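Local coordinates for protein 3,4-dihydroxybenzoate decarboxylase (Enterobacter cloacae, PDB 5NY5) that catalyses the decarboxylation of 3,4-dihydroxybenzoate, and para-carboxylation of catechols in reverse, as a UbiD-family enzyme that uses prenylated FMN, at residues R340-E345 with A385-A390; K92-V97 with P334-I339; N397-D402 with D411-A416. All blocks are in the same frame, centred on the assembly; numbering follows the deposited sequence.

Interaction 1: R340-E345 with A385-A390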
ATOM      1  N   ARG A 340     -11.219  20.435 -21.794  1.00 51.89           N
ATOM      2  CA  ARG A 340     -12.615  20.244 -22.176  1.00 52.14           C
ATOM      3  C   ARG A 340     -12.732  19.650 -23.572  1.00 53.55           C
ATOM      4  O   ARG A 340     -13.574  18.777 -23.814  1.00 54.08           O
ATOM      5  CB  ARG A 340     -13.367  21.570 -22.094  1.00 51.60           C
ATOM      6  CG  ARG A 340     -14.746  21.526 -22.720  1.00 52.15           C
ATOM      7  CD  ARG A 340     -15.491  22.829 -22.511  1.00 59.32           C
ATOM      8  NE  ARG A 340     -15.611  23.150 -21.094  1.00 62.62           N
ATOM      9  CZ  ARG A 340     -16.392  24.108 -20.609  1.00 64.13           C
ATOM     10  NH1 ARG A 340     -16.438  24.330 -19.304  1.00 62.82           N
ATOM     11  NH2 ARG A 340     -17.132  24.841 -21.429  1.00 69.24           N
ATOM     12  N   ASN A 341     -11.900  20.110 -24.505  1.00 54.28           N
ATOM     13  CA  ASN A 341     -11.947  19.566 -25.858  1.00 56.83           C
ATOM     14  C   ASN A 341     -11.579  18.091 -25.869  1.00 56.49           C
ATOM     15  O   ASN A 341     -12.185  17.296 -26.597  1.00 57.55           O
ATOM     16  CB  ASN A 341     -11.015  20.356 -26.775  1.00 56.52           C
ATOM     17  CG  ASN A 341     -11.440  21.798 -26.931  1.00 56.09           C
ATOM     18  OD1 ASN A 341     -12.618  22.127 -26.794  1.00 55.86           O
ATOM     19  ND2 ASN A 341     -10.483  22.671 -27.220  1.00 56.23           N
ATOM     20  N   ALA A 342     -10.600  17.703 -25.053  1.00 56.01           N
ATOM     21  CA  ALA A 342     -10.126  16.325 -25.065  1.00 56.79           C
ATOM     22  C   ALA A 342     -11.154  15.373 -24.466  1.00 56.53           C
ATOM     23  O   ALA A 342     -11.330  14.255 -24.959  1.00 57.62           O
ATOM     24  CB  ALA A 342      -8.796  16.227 -24.319  1.00 56.43           C
ATOM     25  N   VAL A 343     -11.846  15.796 -23.407  1.00 55.22           N
ATOM     26  CA  VAL A 343     -12.817  14.910 -22.773  1.00 55.02           C
ATOM     27  C   VAL A 343     -14.098  14.834 -23.593  1.00 55.74           C
ATOM     28  O   VAL A 343     -14.701  13.764 -23.725  1.00 56.46           O
ATOM     29  CB  VAL A 343     -13.095  15.364 -21.327  1.00 53.53           C
ATOM     30  CG1 VAL A 343     -14.055  14.402 -20.652  1.00 53.45           C
ATOM     31  CG2 VAL A 343     -11.802  15.455 -20.541  1.00 52.97           C
ATOM     32  N   GLU A 344     -14.535  15.962 -24.155  1.00 42.08           N
ATOM     33  CA  GLU A 344     -15.743  15.950 -24.971  1.00 51.27           C
ATOM     34  C   GLU A 344     -15.564  15.093 -26.215  1.00 43.70           C
ATOM     35  O   GLU A 344     -16.513  14.445 -26.667  1.00 44.21           O
ATOM     36  CB  GLU A 344     -16.135  17.377 -25.350  1.00 43.48           C
ATOM     37  CG  GLU A 344     -17.509  17.488 -25.977  1.00 44.28           C
ATOM     38  CD  GLU A 344     -18.612  17.023 -25.048  1.00 51.61           C
ATOM     39  OE1 GLU A 344     -18.446  17.139 -23.814  1.00 52.09           O
ATOM     40  OE2 GLU A 344     -19.646  16.538 -25.552  1.00 53.18           O
ATOM     41  N   GLU A 345     -14.356  15.064 -26.769  1.00 46.37           N
ATOM     42  CA  GLU A 345     -14.081  14.174 -27.889  1.00 47.97           C
ATOM     43  C   GLU A 345     -14.129  12.713 -27.452  1.00 48.61           C
ATOM     44  O   GLU A 345     -14.748  11.874 -28.116  1.00 46.94           O
ATOM     45  CB  GLU A 345     -12.720  14.516 -28.494  1.00 49.72           C
ATOM     46  CG  GLU A 345     -12.354  13.700 -29.716  1.00 63.34           C
ATOM     47  CD  GLU A 345     -10.875  13.363 -29.764  1.00 75.59           C
ATOM     48  OE1 GLU A 345     -10.436  12.506 -28.969  1.00 78.95           O
ATOM     49  OE2 GLU A 345     -10.151  13.959 -30.592  1.00 82.69           O
ATOM     50  N   ALA A 385     -10.114  11.931 -15.613  1.00 43.47           N
ATOM     51  CA  ALA A 385      -8.928  12.442 -14.936  1.00 35.95           C
ATOM     52  C   ALA A 385      -7.660  12.082 -15.696  1.00 36.08           C
ATOM     53  O   ALA A 385      -6.732  12.893 -15.787  1.00 36.13           O
ATOM     54  CB  ALA A 385      -8.869  11.906 -13.507  1.00 35.43           C
ATOM     55  N   LEU A 386      -7.605  10.873 -16.251  1.00 36.21           N
ATOM     56  CA  LEU A 386      -6.443  10.476 -17.037  1.00 36.45           C
ATOM     57  C   LEU A 386      -6.312  11.313 -18.302  1.00 37.11           C
ATOM     58  O   LEU A 386      -5.196  11.624 -18.732  1.00 37.34           O
ATOM     59  CB  LEU A 386      -6.529   8.992 -17.383  1.00 38.66           C
ATOM     60  CG  LEU A 386      -6.515   8.051 -16.179  1.00 36.02           C
ATOM     61  CD1 LEU A 386      -6.691   6.610 -16.619  1.00 36.27           C
ATOM     62  CD2 LEU A 386      -5.231   8.223 -15.396  1.00 35.62           C
ATOM     63  N   ILE A 387      -7.435  11.684 -18.916  1.00 37.52           N
ATOM     64  CA  ILE A 387      -7.373  12.491 -20.130  1.00 38.25           C
ATOM     65  C   ILE A 387      -6.803  13.869 -19.820  1.00 38.21           C
ATOM     66  O   ILE A 387      -5.938  14.376 -20.542  1.00 38.69           O
ATOM     67  CB  ILE A 387      -8.760  12.584 -20.788  1.00 38.74           C
ATOM     68  CG1 ILE A 387      -9.223  11.208 -21.256  1.00 38.97           C
ATOM     69  CG2 ILE A 387      -8.724  13.534 -21.961  1.00 39.56           C
ATOM     70  CD1 ILE A 387     -10.659  11.178 -21.724  1.00 39.42           C
ATOM     71  N   ALA A 388      -7.264  14.486 -18.731  1.00 37.73           N
ATOM     72  CA  ALA A 388      -6.765  15.804 -18.356  1.00 37.74           C
ATOM     73  C   ALA A 388      -5.278  15.759 -18.030  1.00 37.55           C
ATOM     74  O   ALA A 388      -4.509  16.624 -18.466  1.00 40.88           O
ATOM     75  CB  ALA A 388      -7.560  16.346 -17.170  1.00 37.31           C
ATOM     76  N   LEU A 389      -4.856  14.757 -17.255  1.00 37.00           N
ATOM     77  CA  LEU A 389      -3.438  14.595 -16.954  1.00 36.87           C
ATOM     78  C   LEU A 389      -2.618  14.417 -18.224  1.00 37.52           C
ATOM     79  O   LEU A 389      -1.514  14.960 -18.343  1.00 51.84           O
ATOM     80  CB  LEU A 389      -3.238  13.400 -16.024  1.00 36.27           C
ATOM     81  CG  LEU A 389      -3.681  13.568 -14.571  1.00 35.70           C
ATOM     82  CD1 LEU A 389      -3.702  12.225 -13.871  1.00 35.27           C
ATOM     83  CD2 LEU A 389      -2.756  14.530 -13.851  1.00 35.64           C
ATOM     84  N   ALA A 390      -3.142  13.650 -19.183  1.00 37.88           N
ATOM     85  CA  ALA A 390      -2.437  13.458 -20.443  1.00 38.64           C
ATOM     86  C   ALA A 390      -2.430  14.729 -21.279  1.00 39.37           C
ATOM     87  O   ALA A 390      -1.455  14.996 -21.990  1.00 47.68           O
ATOM     88  CB  ALA A 390      -3.075  12.312 -21.224  1.00 38.94           C
TER
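A342, V343 and I387 carry this contact, and none of them has a flat group, so aliphatic branches meet. I387 is the centre and has the most surface buried here. Its methyl CG2 faces both partners on the other helix: CG2 of I387 lies 3.6 Å from CB of A342 and 3.9 Å from CG2 of V343. The I387 side chain leaves its helix toward 340-345. With chi1 at -64°, CG1 runs beside the backbone N while CG2 stands anti to it, and it is this short branch that does the touching. CB of I387 also comes within 4.2 Å of V343 CG2. On the opposing helix A342 points its methyl toward I387. V343 does not aim straight at it, but chi1 of -177° puts CG2 beside its own backbone N, where it reaches the isoleucine at a slant. The backbones come closest at V343 and I387, whose CA atoms are 6.5 Å apart. The fit is purely apolar and small, about 136 Å² in all. V343 and I387 are buried, and A342 is partly exposed. Around the pair, I387 also touches A346, and A388 packs on I339, both on helix 324-346. I387 further packs on A390 of the second subunit, so the contact is part of a subunit interface. A385 and L389 turn to strands 397-401 and 455-462. This is helix-to-helix packing between two neighbouring helices of the UbiD C-terminal domain, both lying against the same mixed beta-sheet.

Interaction 2: K92-V97 with P334-I339; sequences KLAQHV and PTEASI
The main contact is the A94 methyl packed against the side chain of E336, both its CB and its carboxylate. The methyl points toward 334-339, on helix 324-346, with CB of A94 4.0 Å from CB of E336. CB of A94 is also 3.5 Å from OE1 of E336. This is contact by packing, with no charge partner on the 92-97 side. The glutamate reaches this place because CG stands anti to the carbonyl carbon, chi1 -58°, and the chain then runs on extended. A second, looser touch joins the backbone of one helix to a side chain of the other, A94 O lying 4.3 Å from CB of A337. The small alanines let the backbones come near, and the CA atoms of A94 and A337 are 5.5 Å apart. All three residues are buried.

The polar interactions of E336 lie outside the two segments. OE2 forms a salt bridge with R79 and also accepts a hydrogen bond from the backbone N of A356. OE1 too is hydrogen-bonded outside the two segments, and the buried charge is probably well compensated. K92 sits at the N-cap position, just before helix 93-101, and its O accepts a bond from N of H96 at 2.9 Å. L333 adds apolar cover to L93 and A94. The contact joins the N-terminal UbiD domain to the long helix 324-346. A337 and V97 both pack on F222, a prenylated-FMN-binding residue, so the helix pair lies just behind the cofactor site, which is empty in this chain.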
ATOM      1  N   LYS A  92     -18.922  29.949 -18.372  1.00 61.32           N
ATOM      2  CA  LYS A  92     -18.752  29.576 -19.769  1.00 62.03           C
ATOM      3  C   LYS A  92     -17.609  30.329 -20.437  1.00 60.69           C
ATOM      4  O   LYS A  92     -17.518  30.330 -21.669  1.00 61.31           O
ATOM      5  CB  LYS A  92     -20.052  29.812 -20.539  1.00 63.91           C
ATOM      6  CG  LYS A  92     -21.235  29.021 -20.019  1.00 65.61           C
ATOM      7  CD  LYS A  92     -22.475  29.290 -20.854  1.00 71.67           C
ATOM      8  CE  LYS A  92     -23.660  28.466 -20.377  1.00 71.13           C
ATOM      9  NZ  LYS A  92     -24.834  28.602 -21.286  1.00 75.52           N
ATOM     10  N   LEU A  93     -16.736  30.960 -19.652  1.00 59.02           N
ATOM     11  CA  LEU A  93     -15.688  31.799 -20.226  1.00 57.89           C
ATOM     12  C   LEU A  93     -14.724  30.984 -21.080  1.00 57.85           C
ATOM     13  O   LEU A  93     -14.323  31.423 -22.165  1.00 57.93           O
ATOM     14  CB  LEU A  93     -14.941  32.526 -19.109  1.00 56.33           C
ATOM     15  CG  LEU A  93     -13.789  33.447 -19.505  1.00 55.18           C
ATOM     16  CD1 LEU A  93     -14.242  34.461 -20.535  1.00 55.75           C
ATOM     17  CD2 LEU A  93     -13.238  34.148 -18.279  1.00 53.96           C
ATOM     18  N   ALA A  94     -14.343  29.794 -20.612  1.00 57.89           N
ATOM     19  CA  ALA A  94     -13.414  28.973 -21.381  1.00 58.02           C
ATOM     20  C   ALA A  94     -14.051  28.484 -22.675  1.00 59.62           C
ATOM     21  O   ALA A  94     -13.372  28.365 -23.700  1.00 59.81           O
ATOM     22  CB  ALA A  94     -12.930  27.796 -20.537  1.00 57.94           C
ATOM     23  N   GLN A  95     -15.356  28.202 -22.649  1.00 62.87           N
ATOM     24  CA  GLN A  95     -16.042  27.789 -23.867  1.00 68.53           C
ATOM     25  C   GLN A  95     -16.123  28.931 -24.868  1.00 68.74           C
ATOM     26  O   GLN A  95     -15.886  28.735 -26.065  1.00 77.76           O
ATOM     27  CB  GLN A  95     -17.443  27.277 -23.543  1.00 83.26           C
ATOM     28  CG  GLN A  95     -18.327  27.112 -24.772  1.00 93.02           C
ATOM     29  CD  GLN A  95     -19.675  26.499 -24.451  1.00 98.85           C
ATOM     30  OE1 GLN A  95     -20.260  26.767 -23.401  1.00 97.79           O
ATOM     31  NE2 GLN A  95     -20.173  25.664 -25.355  1.00103.65           N
ATOM     32  N   HIS A  96     -16.459  30.133 -24.392  1.00 68.26           N
ATOM     33  CA  HIS A  96     -16.628  31.270 -25.288  1.00 62.43           C
ATOM     34  C   HIS A  96     -15.349  31.565 -26.057  1.00 61.59           C
ATOM     35  O   HIS A  96     -15.387  31.835 -27.264  1.00 62.53           O
ATOM     36  CB  HIS A  96     -17.076  32.494 -24.490  1.00 61.77           C
ATOM     37  CG  HIS A  96     -17.364  33.693 -25.334  1.00 62.31           C
ATOM     38  ND1 HIS A  96     -16.433  34.684 -25.562  1.00 61.17           N
ATOM     39  CD2 HIS A  96     -18.480  34.065 -26.002  1.00 64.05           C
ATOM     40  CE1 HIS A  96     -16.963  35.615 -26.335  1.00 62.15           C
ATOM     41  NE2 HIS A  96     -18.205  35.263 -26.617  1.00 63.91           N
ATOM     42  N   VAL A  97     -14.202  31.507 -25.380  1.00 60.01           N
ATOM     43  CA  VAL A  97     -12.934  31.736 -26.065  1.00 59.36           C
ATOM     44  C   VAL A  97     -12.604  30.566 -26.984  1.00 60.41           C
ATOM     45  O   VAL A  97     -12.162  30.760 -28.123  1.00 60.94           O
ATOM     46  CB  VAL A  97     -11.812  31.988 -25.043  1.00 57.61           C
ATOM     47  CG1 VAL A  97     -10.491  32.201 -25.757  1.00 57.16           C
ATOM     48  CG2 VAL A  97     -12.148  33.188 -24.173  1.00 56.74           C
ATOM     49  N   PRO A 334      -6.646  28.649 -21.131  1.00 50.50           N
ATOM     50  CA  PRO A 334      -6.153  27.627 -22.068  1.00 51.47           C
ATOM     51  C   PRO A 334      -6.179  26.227 -21.482  1.00 51.24           C
ATOM     52  O   PRO A 334      -6.509  25.269 -22.191  1.00 51.87           O
ATOM     53  CB  PRO A 334      -4.720  28.087 -22.367  1.00 52.16           C
ATOM     54  CG  PRO A 334      -4.714  29.532 -22.072  1.00 51.77           C
ATOM     55  CD  PRO A 334      -5.649  29.712 -20.920  1.00 50.58           C
ATOM     56  N   THR A 335      -5.839  26.089 -20.200  1.00 50.46           N
ATOM     57  CA  THR A 335      -5.838  24.775 -19.565  1.00 50.29           C
ATOM     58  C   THR A 335      -7.223  24.143 -19.615  1.00 50.02           C
ATOM     59  O   THR A 335      -7.380  23.000 -20.055  1.00 50.56           O
ATOM     60  CB  THR A 335      -5.358  24.894 -18.120  1.00 49.51           C
ATOM     61  OG1 THR A 335      -4.082  25.544 -18.092  1.00 49.88           O
ATOM     62  CG2 THR A 335      -5.233  23.520 -17.487  1.00 49.49           C
ATOM     63  N   GLU A 336      -8.242  24.883 -19.180  1.00 49.29           N
ATOM     64  CA  GLU A 336      -9.599  24.348 -19.173  1.00 49.12           C
ATOM     65  C   GLU A 336     -10.079  24.025 -20.579  1.00 50.08           C
ATOM     66  O   GLU A 336     -10.731  22.999 -20.800  1.00 50.39           O
ATOM     67  CB  GLU A 336     -10.546  25.343 -18.509  1.00 48.36           C
ATOM     68  CG  GLU A 336     -10.157  25.706 -17.094  1.00 47.53           C
ATOM     69  CD  GLU A 336     -10.904  26.915 -16.581  1.00 47.02           C
ATOM     70  OE1 GLU A 336     -11.847  27.367 -17.265  1.00 47.27           O
ATOM     71  OE2 GLU A 336     -10.546  27.417 -15.496  1.00 46.49           O
ATOM     72  N   ALA A 337      -9.763  24.889 -21.544  1.00 50.65           N
ATOM     73  CA  ALA A 337     -10.267  24.706 -22.900  1.00 51.68           C
ATOM     74  C   ALA A 337      -9.741  23.416 -23.518  1.00 52.61           C
ATOM     75  O   ALA A 337     -10.506  22.626 -24.081  1.00 53.21           O
ATOM     76  CB  ALA A 337      -9.893  25.909 -23.763  1.00 52.21           C
ATOM     77  N   SER A 338      -8.431  23.184 -23.418  1.00 52.87           N
ATOM     78  CA  SER A 338      -7.853  21.982 -24.009  1.00 53.92           C
ATOM     79  C   SER A 338      -8.315  20.727 -23.277  1.00 53.59           C
ATOM     80  O   SER A 338      -8.547  19.689 -23.905  1.00 54.49           O
ATOM     81  CB  SER A 338      -6.328  22.081 -24.012  1.00 54.37           C
ATOM     82  OG  SER A 338      -5.831  22.322 -22.711  1.00 63.72           O
ATOM     83  N   ILE A 339      -8.462  20.803 -21.952  1.00 52.41           N
ATOM     84  CA  ILE A 339      -8.984  19.667 -21.199  1.00 52.10           C
ATOM     85  C   ILE A 339     -10.426  19.383 -21.596  1.00 52.24           C
ATOM     86  O   ILE A 339     -10.832  18.225 -21.732  1.00 52.76           O
ATOM     87  CB  ILE A 339      -8.853  19.921 -19.686  1.00 54.17           C
ATOM     88  CG1 ILE A 339      -7.384  19.918 -19.267  1.00 51.01           C
ATOM     89  CG2 ILE A 339      -9.638  18.889 -18.892  1.00 50.57           C
ATOM     90  CD1 ILE A 339      -7.179  20.276 -17.816  1.00 49.98           C
TER

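Interaction 3: N397-D402 with D411-A416; sequences NIILVD and DDILWA
I413 has the most surface buried here, followed by V401 and I399. I399 sends its long branch toward the helix: CG1 lies beside the backbone N, chi1 -64°, and chi2 of 176° stretches the chain so that CD1 leads. CD1 of I399 then meets the short branch of I413, at 4.0 Å from its CG2. The two isoleucines slant past each other. Two residues along the strand and about one helical turn on from I413, V401 meets A416. CG1 of V401 is 3.9 Å from CB of A416, and both side chains point at each other's segment. Here the backbones are closest, with the CA atoms of V401 and A416 6.9 Å apart. The arrangement is a strand followed by a helix that folds back over its sheet, in the alpha/beta C-terminal domain of the UbiD family. I399 and V401 face helix 410-419, while I398 and L400 turn to helix 380-391 on the other face. I367 of the neighbouring strand touches both I399 and I413 and widens the apolar patch. On the helix's other sides, D412 forms a salt bridge with R475, and W415 NE1 donates a hydrogen bond to P291 O of the third subunit.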
ATOM      1  N   ASN A 397      -2.595  17.568  -9.455  1.00 37.93           N
ATOM      2  CA  ASN A 397      -3.693  16.875  -8.803  1.00 34.93           C
ATOM      3  C   ASN A 397      -4.993  17.128  -9.550  1.00 35.11           C
ATOM      4  O   ASN A 397      -5.177  18.172 -10.180  1.00 35.48           O
ATOM      5  CB  ASN A 397      -3.836  17.309  -7.342  1.00 35.16           C
ATOM      6  CG  ASN A 397      -2.637  16.924  -6.505  1.00 34.77           C
ATOM      7  OD1 ASN A 397      -2.069  15.848  -6.677  1.00 48.50           O
ATOM      8  ND2 ASN A 397      -2.240  17.804  -5.598  1.00 35.00           N
ATOM      9  N   ILE A 398      -5.889  16.151  -9.476  1.00 35.91           N
ATOM     10  CA  ILE A 398      -7.221  16.238 -10.056  1.00 35.62           C
ATOM     11  C   ILE A 398      -8.233  15.935  -8.963  1.00 35.41           C
ATOM     12  O   ILE A 398      -8.034  15.020  -8.159  1.00 37.47           O
ATOM     13  CB  ILE A 398      -7.398  15.259 -11.237  1.00 35.91           C
ATOM     14  CG1 ILE A 398      -6.387  15.557 -12.344  1.00 35.96           C
ATOM     15  CG2 ILE A 398      -8.817  15.313 -11.773  1.00 36.15           C
ATOM     16  CD1 ILE A 398      -6.545  16.919 -12.954  1.00 43.72           C
ATOM     17  N   ILE A 399      -9.315  16.704  -8.930  1.00 35.28           N
ATOM     18  CA  ILE A 399     -10.451  16.419  -8.068  1.00 35.33           C
ATOM     19  C   ILE A 399     -11.676  16.248  -8.952  1.00 35.59           C
ATOM     20  O   ILE A 399     -11.972  17.112  -9.783  1.00 35.91           O
ATOM     21  CB  ILE A 399     -10.667  17.526  -7.022  1.00 35.57           C
ATOM     22  CG1 ILE A 399      -9.462  17.595  -6.085  1.00 35.38           C
ATOM     23  CG2 ILE A 399     -11.929  17.262  -6.231  1.00 35.76           C
ATOM     24  CD1 ILE A 399      -9.527  18.704  -5.076  1.00 35.72           C
ATOM     25  N   LEU A 400     -12.370  15.127  -8.783  1.00 35.53           N
ATOM     26  CA  LEU A 400     -13.585  14.818  -9.520  1.00 39.77           C
ATOM     27  C   LEU A 400     -14.795  15.050  -8.626  1.00 36.13           C
ATOM     28  O   LEU A 400     -14.854  14.524  -7.513  1.00 43.87           O
ATOM     29  CB  LEU A 400     -13.567  13.366 -10.001  1.00 37.76           C
ATOM     30  CG  LEU A 400     -12.370  12.890 -10.825  1.00 37.34           C
ATOM     31  CD1 LEU A 400     -12.283  11.378 -10.800  1.00 35.36           C
ATOM     32  CD2 LEU A 400     -12.488  13.386 -12.251  1.00 35.86           C
ATOM     33  N   VAL A 401     -15.759  15.831  -9.111  1.00 36.57           N
ATOM     34  CA  VAL A 401     -16.996  16.097  -8.389  1.00 36.97           C
ATOM     35  C   VAL A 401     -18.166  15.958  -9.355  1.00 37.41           C
ATOM     36  O   VAL A 401     -17.996  15.947 -10.573  1.00 37.47           O
ATOM     37  CB  VAL A 401     -17.006  17.491  -7.728  1.00 37.20           C
ATOM     38  CG1 VAL A 401     -15.888  17.615  -6.718  1.00 36.87           C
ATOM     39  CG2 VAL A 401     -16.884  18.568  -8.783  1.00 37.42           C
ATOM     40  N   ASP A 402     -19.368  15.862  -8.789  1.00 39.08           N
ATOM     41  CA  ASP A 402     -20.586  15.703  -9.567  1.00 39.60           C
ATOM     42  C   ASP A 402     -21.159  17.063  -9.966  1.00 40.13           C
ATOM     43  O   ASP A 402     -20.638  18.121  -9.608  1.00 40.11           O
ATOM     44  CB  ASP A 402     -21.615  14.890  -8.787  1.00 39.62           C
ATOM     45  CG  ASP A 402     -21.152  13.478  -8.514  1.00 42.39           C
ATOM     46  OD1 ASP A 402     -21.018  12.699  -9.480  1.00 39.29           O
ATOM     47  OD2 ASP A 402     -20.930  13.145  -7.331  1.00 39.92           O
ATOM     48  N   ASP A 411     -14.981  26.079  -0.679  1.00 40.27           N
ATOM     49  CA  ASP A 411     -15.722  25.445   0.406  1.00 40.55           C
ATOM     50  C   ASP A 411     -16.484  24.229  -0.104  1.00 40.14           C
ATOM     51  O   ASP A 411     -16.453  23.156   0.508  1.00 39.93           O
ATOM     52  CB  ASP A 411     -16.686  26.442   1.055  1.00 41.52           C
ATOM     53  CG  ASP A 411     -15.985  27.438   1.959  1.00 42.09           C
ATOM     54  OD1 ASP A 411     -14.774  27.280   2.206  1.00 41.76           O
ATOM     55  OD2 ASP A 411     -16.653  28.377   2.434  1.00 54.04           O
ATOM     56  N   ASP A 412     -17.166  24.380  -1.241  1.00 40.10           N
ATOM     57  CA  ASP A 412     -17.953  23.285  -1.791  1.00 39.83           C
ATOM     58  C   ASP A 412     -17.066  22.138  -2.263  1.00 39.02           C
ATOM     59  O   ASP A 412     -17.495  20.980  -2.254  1.00 38.81           O
ATOM     60  CB  ASP A 412     -18.823  23.803  -2.934  1.00 40.07           C
ATOM     61  CG  ASP A 412     -20.209  23.200  -2.926  1.00 40.41           C
ATOM     62  OD1 ASP A 412     -20.626  22.679  -1.872  1.00 45.45           O
ATOM     63  OD2 ASP A 412     -20.889  23.256  -3.971  1.00 40.51           O
ATOM     64  N   ILE A 413     -15.833  22.437  -2.675  1.00 38.63           N
ATOM     65  CA  ILE A 413     -14.904  21.387  -3.072  1.00 37.93           C
ATOM     66  C   ILE A 413     -14.474  20.570  -1.860  1.00 37.80           C
ATOM     67  O   ILE A 413     -14.435  19.335  -1.908  1.00 37.43           O
ATOM     68  CB  ILE A 413     -13.696  21.997  -3.804  1.00 37.69           C
ATOM     69  CG1 ILE A 413     -14.149  22.702  -5.083  1.00 37.89           C
ATOM     70  CG2 ILE A 413     -12.660  20.933  -4.116  1.00 37.05           C
ATOM     71  CD1 ILE A 413     -13.029  23.379  -5.834  1.00 37.81           C
ATOM     72  N   LEU A 414     -14.148  21.242  -0.752  1.00 38.19           N
ATOM     73  CA  LEU A 414     -13.788  20.521   0.462  1.00 38.21           C
ATOM     74  C   LEU A 414     -14.973  19.749   1.029  1.00 38.53           C
ATOM     75  O   LEU A 414     -14.781  18.739   1.712  1.00 38.44           O
ATOM     76  CB  LEU A 414     -13.226  21.487   1.503  1.00 38.71           C
ATOM     77  CG  LEU A 414     -11.898  22.154   1.141  1.00 38.49           C
ATOM     78  CD1 LEU A 414     -11.516  23.207   2.157  1.00 39.15           C
ATOM     79  CD2 LEU A 414     -10.796  21.118   1.025  1.00 37.85           C
ATOM     80  N   TRP A 415     -16.197  20.202   0.752  1.00 38.98           N
ATOM     81  CA  TRP A 415     -17.376  19.457   1.186  1.00 39.36           C
ATOM     82  C   TRP A 415     -17.463  18.110   0.480  1.00 38.82           C
ATOM     83  O   TRP A 415     -17.701  17.077   1.115  1.00 38.92           O
ATOM     84  CB  TRP A 415     -18.641  20.275   0.937  1.00 39.99           C
ATOM     85  CG  TRP A 415     -19.897  19.498   1.188  1.00 40.42           C
ATOM     86  CD1 TRP A 415     -20.497  19.279   2.392  1.00 41.13           C
ATOM     87  CD2 TRP A 415     -20.706  18.830   0.211  1.00 40.29           C
ATOM     88  NE1 TRP A 415     -21.627  18.521   2.228  1.00 41.44           N
ATOM     89  CE2 TRP A 415     -21.776  18.231   0.898  1.00 40.92           C
ATOM     90  CE3 TRP A 415     -20.627  18.681  -1.174  1.00 39.79           C
ATOM     91  CZ2 TRP A 415     -22.762  17.497   0.245  1.00 41.05           C
ATOM     92  CZ3 TRP A 415     -21.605  17.951  -1.818  1.00 39.92           C
ATOM     93  CH2 TRP A 415     -22.657  17.368  -1.109  1.00 40.54           C
ATOM     94  N   ALA A 416     -17.290  18.103  -0.845  1.00 38.35           N
ATOM     95  CA  ALA A 416     -17.279  16.842  -1.578  1.00 37.90           C
ATOM     96  C   ALA A 416     -16.147  15.940  -1.109  1.00 37.43           C
ATOM     97  O   ALA A 416     -16.295  14.713  -1.092  1.00 37.30           O
ATOM     98  CB  ALA A 416     -17.160  17.107  -3.077  1.00 37.59           C
TER

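All three contacts are buried, but they sit at different places in the fold. Interactions 1 and 2 share helix 324-346 and also touch, R340 against Q95. Interaction 2 lies nearer the chain's centre and joins two domains; interaction 1 lies within the C-terminal domain, beside the second subunit. Helix 380-391 packs directly on strand 397-401, which ties interaction 1 to interaction 3. The helix of interaction 3 covers the opposite sheet face, beside the third subunit. Interactions 1 and 3 are wholly aliphatic. Interaction 2 brings a carboxylate against a methyl, and that charge is answered elsewhere. The first two join helix to helix, the third strand to helix. Interactions 2 and 3 do not touch.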